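Gene 2 protein (PDB 5C12) supplies the metal-dependent nuclease domain of the large terminase subunit that packages phage Sf6 DNA, and probably binds ATP through the rest of the protein. Local coordinates at residues A[178-183]-A[199-204]; A[215-220]-A[249-254]. The protein carries 1 engineered substitution. All coordinates share one frame; numbering follows the deposited sequence.

Contact 1. Residues A[178-183]-A[199-204]; sequences DRLYLT and LSFDKE
Where helical residues 178-183 pass Leu199, the loop residue just before strand 200-201, the backbones come closest at Arg179 and Leu199, whose CA atoms lie 5.5 Å apart. How an incoming chain is fastened to a helix it does not continue is exemplified by Thr183. Its OG1 accepts the backbone N-H of Leu199 at 3.0 Å, fairly straight (162° at the hydrogen), and donates its own hydrogen to Arg179 O, 2.7 Å from OG1, so the hydroxyl bridges the arriving chain and the helix. A threonine hydroxyl bonded to the carbonyl four residues back is common in helices; accepting the N-H of Leu199 is its added use here. That carbonyl also receives the regular helical bond from Thr183 N, and the two donors approach from opposite faces of its plane, OG1 36° out of it. With OG1 beside its own backbone N (chi1 -54°), the hydroxyl can serve both partners, while CG2 lies 3.5 Å from Leu199 O.

Leu199 CB rests against the aliphatic base of Arg179, 3.9 Å from its CB; from there the arginine runs extended, and its NH1 is bonded to Met198 O. On the next helical position, Leu180 sends CD2 to the Phe201 ring, 3.7 Å from CE2, the two side chains crossing at about a right angle.

The buried contact joins helix 168-189 to the edge strand of the mixed sheet, where Ser200 pairs with strand 70-77 through Val71. Helix 26-32 packs on both Leu180 and Phe201 through Leu29 and Ala32, and Leu211 and Leu214 of helix 208-218 touch Phe201.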
loop_
_atom_site.group_PDB
_atom_site.type_symbol
_atom_site.label_atom_id
_atom_site.label_comp_id
_atom_site.label_asym_id
_atom_site.label_seq_id
_atom_site.Cartn_x
_atom_site.Cartn_y
_atom_site.Cartn_z
ATOM N N ASP A 178 -8.451 4.752 6.033
ATOM C CA ASP A 178 -8.604 5.735 7.098
ATOM C C ASP A 178 -7.807 7.007 6.808
ATOM O O ASP A 178 -8.333 8.117 6.984
ATOM C CB ASP A 178 -8.175 5.151 8.448
ATOM C CG ASP A 178 -9.123 4.107 8.985
ATOM O OD1 ASP A 178 -10.206 3.891 8.417
ATOM O OD2 ASP A 178 -8.760 3.494 10.030
ATOM N N ARG A 179 -6.569 6.871 6.344
ATOM C CA ARG A 179 -5.779 8.046 5.971
ATOM C C ARG A 179 -6.494 8.842 4.893
ATOM O O ARG A 179 -6.591 10.071 4.966
ATOM C CB ARG A 179 -4.396 7.675 5.449
ATOM C CG ARG A 179 -3.414 7.234 6.507
ATOM C CD ARG A 179 -2.095 7.013 5.776
ATOM N NE ARG A 179 -1.053 6.499 6.641
ATOM C CZ ARG A 179 -0.029 7.197 7.109
ATOM N NH1 ARG A 179 0.173 8.477 6.812
ATOM N NH2 ARG A 179 0.854 6.577 7.865
ATOM N N LEU A 180 -6.989 8.150 3.879
ATOM C CA LEU A 180 -7.653 8.829 2.765
ATOM C C LEU A 180 -8.933 9.548 3.194
ATOM O O LEU A 180 -9.184 10.684 2.794
ATOM C CB LEU A 180 -7.962 7.834 1.664
ATOM C CG LEU A 180 -6.705 7.308 0.986
ATOM C CD1 LEU A 180 -7.055 6.097 0.112
ATOM C CD2 LEU A 180 -5.992 8.399 0.155
ATOM N N TYR A 181 -9.739 8.896 4.021
ATOM C CA TYR A 181 -10.972 9.513 4.495
ATOM C C TYR A 181 -10.691 10.756 5.335
ATOM O O TYR A 181 -11.329 11.784 5.170
ATOM C CB TYR A 181 -11.797 8.520 5.312
ATOM C CG TYR A 181 -13.038 9.117 5.910
ATOM C CD1 TYR A 181 -14.103 9.442 5.115
ATOM C CD2 TYR A 181 -13.123 9.362 7.267
ATOM C CE1 TYR A 181 -15.248 9.991 5.655
ATOM C CE2 TYR A 181 -14.262 9.912 7.817
ATOM C CZ TYR A 181 -15.308 10.211 7.005
ATOM O OH TYR A 181 -16.467 10.771 7.521
ATOM N N LEU A 182 -9.735 10.667 6.246
ATOM C CA LEU A 182 -9.378 11.818 7.063
ATOM C C LEU A 182 -8.883 12.975 6.158
ATOM O O LEU A 182 -9.163 14.155 6.407
ATOM C CB LEU A 182 -8.327 11.425 8.099
ATOM C CG LEU A 182 -8.235 12.208 9.391
ATOM C CD1 LEU A 182 -9.540 12.077 10.183
ATOM C CD2 LEU A 182 -7.044 11.686 10.187
ATOM N N THR A 183 -8.153 12.632 5.100
ATOM C CA THR A 183 -7.652 13.630 4.145
ATOM C C THR A 183 -8.803 14.285 3.413
ATOM O O THR A 183 -8.850 15.506 3.279
ATOM C CB THR A 183 -6.674 13.009 3.144
ATOM O OG1 THR A 183 -5.636 12.340 3.860
ATOM C CG2 THR A 183 -6.030 14.049 2.323
ATOM N N LEU A 199 -2.919 11.180 3.891
ATOM C CA LEU A 199 -2.120 10.675 2.786
ATOM C C LEU A 199 -2.388 11.576 1.594
ATOM O O LEU A 199 -3.543 11.833 1.259
ATOM C CB LEU A 199 -2.473 9.234 2.443
ATOM C CG LEU A 199 -1.395 8.593 1.564
ATOM C CD1 LEU A 199 -0.101 8.377 2.334
ATOM C CD2 LEU A 199 -1.922 7.282 0.978
ATOM N N SER A 200 -1.325 12.127 1.035
ATOM C CA SER A 200 -1.372 12.959 -0.154
ATOM C C SER A 200 -0.720 12.260 -1.325
ATOM O O SER A 200 0.325 11.621 -1.182
ATOM C CB SER A 200 -0.665 14.284 0.109
ATOM O OG SER A 200 -0.755 15.143 -1.024
ATOM N N PHE A 201 -1.311 12.383 -2.512
ATOM C CA PHE A 201 -0.640 11.945 -3.722
ATOM C C PHE A 201 0.052 13.113 -4.427
ATOM O O PHE A 201 -0.583 14.057 -4.841
ATOM C CB PHE A 201 -1.619 11.256 -4.678
ATOM C CG PHE A 201 -2.289 10.063 -4.072
ATOM C CD1 PHE A 201 -1.614 8.863 -3.978
ATOM C CD2 PHE A 201 -3.589 10.153 -3.595
ATOM C CE1 PHE A 201 -2.223 7.765 -3.386
ATOM C CE2 PHE A 201 -4.192 9.072 -3.003
ATOM C CZ PHE A 201 -3.515 7.870 -2.915
ATOM N N ASP A 202 1.362 13.065 -4.541
ATOM C CA ASP A 202 2.086 14.104 -5.268
ATOM C C ASP A 202 1.910 13.864 -6.766
ATOM O O ASP A 202 2.640 13.080 -7.374
ATOM C CB ASP A 202 3.546 14.090 -4.854
ATOM C CG ASP A 202 4.331 15.258 -5.417
ATOM O OD1 ASP A 202 3.968 15.784 -6.486
ATOM O OD2 ASP A 202 5.339 15.628 -4.790
ATOM N N LYS A 203 0.923 14.528 -7.356
ATOM C CA LYS A 203 0.532 14.238 -8.717
ATOM C C LYS A 203 1.662 14.515 -9.710
ATOM O O LYS A 203 1.876 13.732 -10.633
ATOM C CB LYS A 203 -0.725 15.034 -9.107
ATOM C CG LYS A 203 -1.204 14.757 -10.542
ATOM C CD LYS A 203 -2.531 15.428 -10.846
ATOM C CE LYS A 203 -3.023 15.042 -12.235
ATOM N NZ LYS A 203 -4.344 15.646 -12.553
ATOM N N GLU A 204 2.400 15.604 -9.515
ATOM C CA GLU A 204 3.492 15.926 -10.426
ATOM C C GLU A 204 4.586 14.867 -10.372
ATOM O O GLU A 204 5.132 14.492 -11.400
ATOM C CB GLU A 204 4.093 17.288 -10.098
ATOM C CG GLU A 204 5.114 17.750 -11.125
ATOM C CD GLU A 204 5.655 19.137 -10.834
ATOM O OE1 GLU A 204 4.847 20.027 -10.491
ATOM O OE2 GLU A 204 6.887 19.331 -10.939
#

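Contact 2. Residues A[215-220]-A[249-254]. With MG (magnesium ion), chain C.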
loop_
_atom_site.group_PDB
_atom_site.type_symbol
_atom_site.label_atom_id
_atom_site.label_comp_id
_atom_site.label_asym_id
_atom_site.label_seq_id
_atom_site.Cartn_x
_atom_site.Cartn_y
_atom_site.Cartn_z
ATOM N N PHE A 215 -5.779 4.689 -8.910
ATOM C CA PHE A 215 -7.101 4.992 -8.416
ATOM C C PHE A 215 -8.137 3.981 -8.893
ATOM O O PHE A 215 -9.041 3.605 -8.143
ATOM C CB PHE A 215 -7.521 6.398 -8.838
ATOM C CG PHE A 215 -6.800 7.507 -8.113
ATOM C CD1 PHE A 215 -5.811 7.257 -7.182
ATOM C CD2 PHE A 215 -7.144 8.828 -8.361
ATOM C CE1 PHE A 215 -5.179 8.300 -6.517
ATOM C CE2 PHE A 215 -6.516 9.858 -7.693
ATOM C CZ PHE A 215 -5.545 9.608 -6.772
ATOM N N ALA A 216 -8.020 3.558 -10.145
ATOM C CA ALA A 216 -8.946 2.593 -10.717
ATOM C C ALA A 216 -8.832 1.236 -10.035
ATOM O O ALA A 216 -9.780 0.459 -10.049
ATOM C CB ALA A 216 -8.706 2.439 -12.194
ATOM N N GLU A 217 -7.656 0.932 -9.486
ATOM C CA GLU A 217 -7.476 -0.288 -8.720
ATOM C C GLU A 217 -7.997 -0.129 -7.306
ATOM O O GLU A 217 -8.702 -0.999 -6.797
ATOM C CB GLU A 217 -5.992 -0.720 -8.697
ATOM C CG GLU A 217 -5.474 -1.207 -10.036
ATOM C CD GLU A 217 -4.046 -1.780 -9.972
ATOM O OE1 GLU A 217 -3.477 -1.833 -8.857
ATOM O OE2 GLU A 217 -3.535 -2.158 -11.047
ATOM N N LEU A 218 -7.695 1.003 -6.678
ATOM C CA LEU A 218 -8.080 1.223 -5.287
ATOM C C LEU A 218 -9.598 1.171 -5.059
ATOM O O LEU A 218 -10.058 0.719 -4.003
ATOM C CB LEU A 218 -7.529 2.556 -4.771
ATOM C CG LEU A 218 -6.032 2.616 -4.427
ATOM C CD1 LEU A 218 -5.625 4.027 -4.076
ATOM C CD2 LEU A 218 -5.699 1.692 -3.261
ATOM N N THR A 219 -10.375 1.645 -6.030
ATOM C CA THR A 219 -11.818 1.645 -5.882
ATOM C C THR A 219 -12.450 0.289 -6.135
ATOM O O THR A 219 -13.673 0.153 -6.015
ATOM C CB THR A 219 -12.461 2.682 -6.802
ATOM O OG1 THR A 219 -12.066 2.427 -8.156
ATOM C CG2 THR A 219 -12.014 4.080 -6.374
ATOM N N GLN A 220 -11.622 -0.711 -6.443
ATOM C CA GLN A 220 -12.093 -2.079 -6.650
ATOM C C GLN A 220 -11.873 -2.956 -5.418
ATOM O O GLN A 220 -12.416 -4.058 -5.349
ATOM C CB GLN A 220 -11.368 -2.721 -7.832
ATOM C CG GLN A 220 -11.529 -1.983 -9.157
ATOM C CD GLN A 220 -12.740 -2.424 -9.920
ATOM O OE1 GLN A 220 -13.863 -2.374 -9.413
ATOM N NE2 GLN A 220 -12.525 -2.877 -11.150
ATOM N N ASN A 249 -2.129 -4.795 -8.426
ATOM C CA ASN A 249 -0.771 -4.767 -7.899
ATOM C C ASN A 249 -0.295 -3.397 -7.456
ATOM O O ASN A 249 0.526 -3.293 -6.543
ATOM C CB ASN A 249 0.215 -5.302 -8.913
ATOM C CG ASN A 249 -0.294 -6.518 -9.628
ATOM O OD1 ASN A 249 -0.244 -7.601 -9.093
ATOM N ND2 ASN A 249 -0.790 -6.341 -10.854
ATOM N N LEU A 250 -0.778 -2.331 -8.105
ATOM C CA LEU A 250 -0.406 -0.987 -7.680
ATOM C C LEU A 250 -1.044 -0.674 -6.322
ATOM O O LEU A 250 -0.387 -0.135 -5.420
ATOM C CB LEU A 250 -0.837 0.067 -8.705
ATOM C CG LEU A 250 -0.347 -0.096 -10.127
ATOM C CD1 LEU A 250 -1.016 0.959 -10.983
ATOM C CD2 LEU A 250 1.164 0.019 -10.162
ATOM N N ALA A 251 -2.336 -1.000 -6.186
ATOM C CA ALA A 251 -3.043 -0.832 -4.912
ATOM C C ALA A 251 -2.373 -1.610 -3.795
ATOM O O ALA A 251 -2.194 -1.098 -2.704
ATOM C CB ALA A 251 -4.514 -1.265 -5.038
ATOM N N ASP A 252 -1.984 -2.851 -4.092
ATOM C CA ASP A 252 -1.364 -3.691 -3.059
ATOM C C ASP A 252 -0.011 -3.129 -2.629
ATOM O O ASP A 252 0.361 -3.185 -1.458
ATOM C CB ASP A 252 -1.170 -5.121 -3.582
ATOM C CG ASP A 252 -2.457 -5.934 -3.618
ATOM O OD1 ASP A 252 -3.534 -5.478 -3.163
ATOM O OD2 ASP A 252 -2.382 -7.066 -4.132
ATOM N N ALA A 253 0.754 -2.631 -3.588
ATOM C CA ALA A 253 2.053 -2.027 -3.318
ATOM C C ALA A 253 1.885 -0.819 -2.392
ATOM O O ALA A 253 2.590 -0.656 -1.391
ATOM C CB ALA A 253 2.729 -1.642 -4.622
ATOM N N LEU A 254 0.879 0.012 -2.674
ATOM C CA LEU A 254 0.628 1.175 -1.843
ATOM C C LEU A 254 0.198 0.744 -0.432
ATOM O O LEU A 254 0.642 1.307 0.564
ATOM C CB LEU A 254 -0.394 2.103 -2.514
ATOM C CG LEU A 254 -0.761 3.317 -1.662
ATOM C CD1 LEU A 254 0.421 4.223 -1.440
ATOM C CD2 LEU A 254 -1.911 4.060 -2.317
HETATM MG MG MG C . -0.951 -8.379 -5.145
HETATM O O HOH W 1 -1.443 -3.670 -11.399
HETATM O O HOH W 2 -1.704 -8.013 -7.047
HETATM O O HOH W 3 -0.311 -8.656 -3.091
HETATM O O HOH W 4 0.101 -9.833 -5.769
HETATM O O HOH W 5 -2.380 -9.841 -4.840
#
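The nuclease active site of the terminase draws ligands from helix 249-256, and this contact holds the first two turns of that helix against the end of helix 208-218. Glu217 makes the polar junction: its OE1 accepts the N-H of Ala251 at 3.0 Å, met nearly along the C-O axis, and a weak, bent bond from Leu250 N at 2.8 Å. A carboxylate placed over the first-turn N-H groups, which have no carbonyl acceptor within the helix, is a familiar way of securing a helix start, and its charge would probably interact favourably with the helix dipole. Glu217 gets there by running extended beyond CG (chi2 -174°). Its other oxygen, OE2, accepts from water 1, which in turn accepts from Asn249 ND2, so the glutamate helps position a second-shell asparagine.

Asn249 OD1, 4.1 Å from the magnesium, takes a bond from water 2, itself a ligand 2.1 Å from the ion. Asp252 OD2 binds the same magnesium directly at 2.2 Å; waters 3, 4 and 5 and Asp52 complete the six ligands, while Asp252 OD1 is held by Tyr173 OH. Asn249 itself binds manganese in other structures of this protein.

Beside the polar junction the packing is apolar. Leu218 CD2 sits 3.6 Å from Ala251 CB, and its CD1 lies 4.1 Å from Leu254 CD2, the two leucines crossing at about a right angle. Helix 168-189 adds Leu176, which touches both leucines, and Tyr173 on Ala251; Leu29 of helix 26-32 also packs on Leu218.

How the contacts relate
Two contacts along one chain illustrate how a core can connect an edge strand to a catalytic centre. Contact 1 closes before contact 2 opens, and their centres lie 14 Å apart; strand 200-201 leads through helix 203-206 into helix 208-218, which carries Glu217. They meet at Phe201: its ring stacks edge-to-face with that of Phe215, CE2 to CE1 3.7 Å, and its CE1 lies 3.9 Å from Leu254 CD2. Helix 168-189 serves both, with Thr183 in contact 1 and Tyr173 and Leu176 beside contact 2. Of the two, contact 2 supplies a magnesium ligand, Asp252, with Asp52 from outside both; a second magnesium lies about 6 Å from the side chain of Asn249. Contact 1 lies away from the metal site.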